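Local coordinates for extracellular PQQ-dependent sugar dehydrogenase (Coprinopsis cinerea, PDB 6JT6), which probably passes electrons from a PQQ-dependent sugar-oxidising domain to external acceptors through the heme b of this cytochrome domain, at residues 40-45 with 122-127. Residues are numbered along the deposited sequence; the frame is centred on the assembly and turned at random.
Sequences APDEFI and NCTRWT. With NAG (2-acetamido-2-deoxy-beta-D-glucopyranose), chain B.
Asp42, its CG opposite the backbone N (chi1 -168°), swings its carboxylate across to Thr124, where chi1 64° turns OG1 to meet it and leaves CG2, anti to the carbonyl carbon, 3.8 Å from Glu43 N. The site is one end of the beta-sandwich of a cellobiose-dehydrogenase-type cytochrome domain, where antiparallel strands 43-51 and 113-121 pair and the chain leaves the second strand. Thr124 OG1 donates to Asp42 OD1 at 2.8 Å, arriving from above the carboxylate plane, 44° out of it. Thr124 N adds a weak bond to the same OD1, at 3.5 Å. Backbone pairing carries on past the strand start: Asn122 N donates to Asp42 O at 2.8 Å, at the glycosylated residue where strand 113-121 gives way to the loop.

In the buried part of the contact, where Phe44 also stacks on Phe32, Phe44 CE2 packs obliquely against Cys123 CB at 3.6 Å, beside the Cys120-Cys123 disulfide; Thr124 CG2 lies more loosely at the ring edge, 4.5 Å from Phe44 CD2. The CB of Glu43 is directed away from 122-127, and its OE2 forms a salt bridge with Arg119 and a hydrogen bond with Tyr182. Asn122 ND2 is N-linked to NAG C1 and also bonded to Gly98 O. One water ties the polar groups together, accepting from Arg125 N and hydrogen-bonded to Asp42 OD1 (2.8 Å) and Asn122 OD1 (2.7 Å).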
loop_
_atom_site.group_PDB
_atom_site.type_symbol
_atom_site.label_atom_id
_atom_site.label_comp_id
_atom_site.label_asym_id
_atom_site.label_seq_id
_atom_site.Cartn_x
_atom_site.Cartn_y
_atom_site.Cartn_z
ATOM N N ALA A 40 -19.496 -2.019 -6.731
ATOM C CA ALA A 40 -18.308 -2.471 -7.497
ATOM C C ALA A 40 -17.007 -2.404 -6.670
ATOM O O ALA A 40 -16.501 -1.311 -6.384
ATOM C CB ALA A 40 -18.165 -1.693 -8.804
ATOM N N PRO A 41 -16.471 -3.575 -6.272
ATOM C CA PRO A 41 -15.365 -3.517 -5.365
ATOM C C PRO A 41 -14.050 -3.910 -6.052
ATOM O O PRO A 41 -13.343 -4.782 -5.549
ATOM C CB PRO A 41 -15.777 -4.559 -4.307
ATOM C CG PRO A 41 -16.603 -5.573 -5.073
ATOM C CD PRO A 41 -16.909 -4.977 -6.433
ATOM N N ASP A 42 -13.744 -3.305 -7.200
ATOM C CA ASP A 42 -12.480 -3.612 -7.889
ATOM C C ASP A 42 -11.403 -2.578 -7.560
ATOM O O ASP A 42 -10.658 -2.113 -8.442
ATOM C CB ASP A 42 -12.680 -3.795 -9.404
ATOM C CG ASP A 42 -11.463 -4.404 -10.101
ATOM O OD1 ASP A 42 -10.474 -4.771 -9.429
ATOM O OD2 ASP A 42 -11.492 -4.510 -11.345
ATOM N N GLU A 43 -11.335 -2.220 -6.278
ATOM C CA GLU A 43 -10.416 -1.190 -5.808
ATOM C C GLU A 43 -10.252 -1.236 -4.284
ATOM O O GLU A 43 -11.027 -1.892 -3.579
ATOM C CB GLU A 43 -10.875 0.195 -6.271
ATOM C CG GLU A 43 -12.089 0.775 -5.554
ATOM C CD GLU A 43 -12.284 2.227 -5.919
ATOM O OE1 GLU A 43 -13.021 2.508 -6.883
ATOM O OE2 GLU A 43 -11.654 3.097 -5.296
ATOM N N PHE A 44 -9.221 -0.547 -3.783
ATOM C CA PHE A 44 -9.077 -0.318 -2.347
ATOM C C PHE A 44 -8.214 0.914 -2.161
ATOM O O PHE A 44 -7.646 1.411 -3.117
ATOM C CB PHE A 44 -8.476 -1.535 -1.616
ATOM C CG PHE A 44 -7.073 -1.900 -2.064
ATOM C CD1 PHE A 44 -5.960 -1.391 -1.393
ATOM C CD2 PHE A 44 -6.875 -2.810 -3.126
ATOM C CE1 PHE A 44 -4.664 -1.700 -1.798
ATOM C CE2 PHE A 44 -5.577 -3.149 -3.525
ATOM C CZ PHE A 44 -4.475 -2.594 -2.859
ATOM N N ILE A 45 -8.161 1.395 -0.925
ATOM C CA ILE A 45 -7.266 2.470 -0.538
ATOM C C ILE A 45 -6.153 1.843 0.284
ATOM O O ILE A 45 -6.429 1.010 1.177
ATOM C CB ILE A 45 -8.008 3.516 0.317
ATOM C CG1 ILE A 45 -9.085 4.232 -0.531
ATOM C CG2 ILE A 45 -7.033 4.521 0.940
ATOM C CD1 ILE A 45 -10.111 4.976 0.338
ATOM N N ASN A 122 -8.513 -1.694 -10.176
ATOM C CA ASN A 122 -8.153 -2.883 -10.950
ATOM C C ASN A 122 -6.988 -3.622 -10.258
ATOM O O ASN A 122 -5.955 -3.945 -10.869
ATOM C CB ASN A 122 -7.800 -2.496 -12.400
ATOM C CG ASN A 122 -7.678 -3.704 -13.309
ATOM O OD1 ASN A 122 -8.256 -4.778 -13.029
ATOM N ND2 ASN A 122 -6.923 -3.544 -14.405
ATOM N N CYS A 123 -7.149 -3.841 -8.958
ATOM C CA CYS A 123 -6.111 -4.409 -8.128
ATOM C C CYS A 123 -6.611 -5.594 -7.327
ATOM O O CYS A 123 -5.948 -5.995 -6.386
ATOM C CB CYS A 123 -5.603 -3.348 -7.137
ATOM S SG CYS A 123 -4.866 -1.914 -7.926
ATOM N N THR A 124 -7.799 -6.120 -7.641
ATOM C CA THR A 124 -8.346 -7.194 -6.805
ATOM C C THR A 124 -8.467 -8.526 -7.566
ATOM O O THR A 124 -8.811 -9.525 -6.969
ATOM C CB THR A 124 -9.708 -6.811 -6.219
ATOM O OG1 THR A 124 -10.619 -6.662 -7.310
ATOM C CG2 THR A 124 -9.636 -5.482 -5.443
ATOM N N ARG A 125 -8.207 -8.511 -8.878
ATOM C CA ARG A 125 -8.154 -9.737 -9.701
ATOM C C ARG A 125 -6.895 -9.751 -10.543
ATOM O O ARG A 125 -6.502 -8.715 -11.096
ATOM C CB ARG A 125 -9.383 -9.851 -10.604
ATOM C CG ARG A 125 -10.688 -10.022 -9.840
ATOM C CD ARG A 125 -10.906 -11.453 -9.360
ATOM N NE ARG A 125 -12.132 -11.561 -8.561
ATOM C CZ ARG A 125 -12.174 -11.691 -7.235
ATOM N NH1 ARG A 125 -13.354 -11.769 -6.625
ATOM N NH2 ARG A 125 -11.051 -11.744 -6.514
ATOM N N TRP A 126 -6.243 -10.904 -10.620
ATOM C CA TRP A 126 -5.083 -11.069 -11.510
ATOM C C TRP A 126 -4.831 -12.534 -11.871
ATOM O O TRP A 126 -5.355 -13.434 -11.239
ATOM C CB TRP A 126 -3.822 -10.487 -10.884
ATOM C CG TRP A 126 -3.487 -11.032 -9.513
ATOM C CD1 TRP A 126 -2.757 -12.150 -9.232
ATOM C CD2 TRP A 126 -3.879 -10.470 -8.245
ATOM N NE1 TRP A 126 -2.650 -12.320 -7.873
ATOM C CE2 TRP A 126 -3.339 -11.313 -7.235
ATOM C CE3 TRP A 126 -4.623 -9.338 -7.870
ATOM C CZ2 TRP A 126 -3.489 -11.051 -5.859
ATOM C CZ3 TRP A 126 -4.769 -9.057 -6.467
ATOM C CH2 TRP A 126 -4.209 -9.930 -5.496
ATOM N N THR A 127 -3.970 -12.786 -12.837
ATOM C CA THR A 127 -3.750 -14.192 -13.219
ATOM C C THR A 127 -2.503 -14.713 -12.522
ATOM O O THR A 127 -1.444 -14.117 -12.595
ATOM C CB THR A 127 -3.712 -14.376 -14.757
ATOM O OG1 THR A 127 -2.680 -13.556 -15.316
ATOM C CG2 THR A 127 -5.027 -13.940 -15.365
HETATM C C1 NAG B . -6.740 -4.609 -15.368
HETATM C C2 NAG B . -6.636 -4.115 -16.807
HETATM C C3 NAG B . -6.415 -5.287 -17.773
HETATM C C4 NAG B . -5.290 -6.233 -17.329
HETATM C C5 NAG B . -5.472 -6.680 -15.868
HETATM C C6 NAG B . -4.193 -7.339 -15.367
HETATM C C7 NAG B . -8.112 -2.168 -17.228
HETATM C C8 NAG B . -9.553 -1.844 -17.529
HETATM N N2 NAG B . -7.892 -3.476 -17.113
HETATM O O3 NAG B . -6.088 -4.751 -19.051
HETATM O O4 NAG B . -5.245 -7.373 -18.218
HETATM O O5 NAG B . -5.749 -5.570 -14.994
HETATM O O6 NAG B . -4.370 -8.007 -14.103
HETATM O O7 NAG B . -7.242 -1.309 -17.113
HETATM O O HOH W 1 -8.616 -6.289 -10.800
#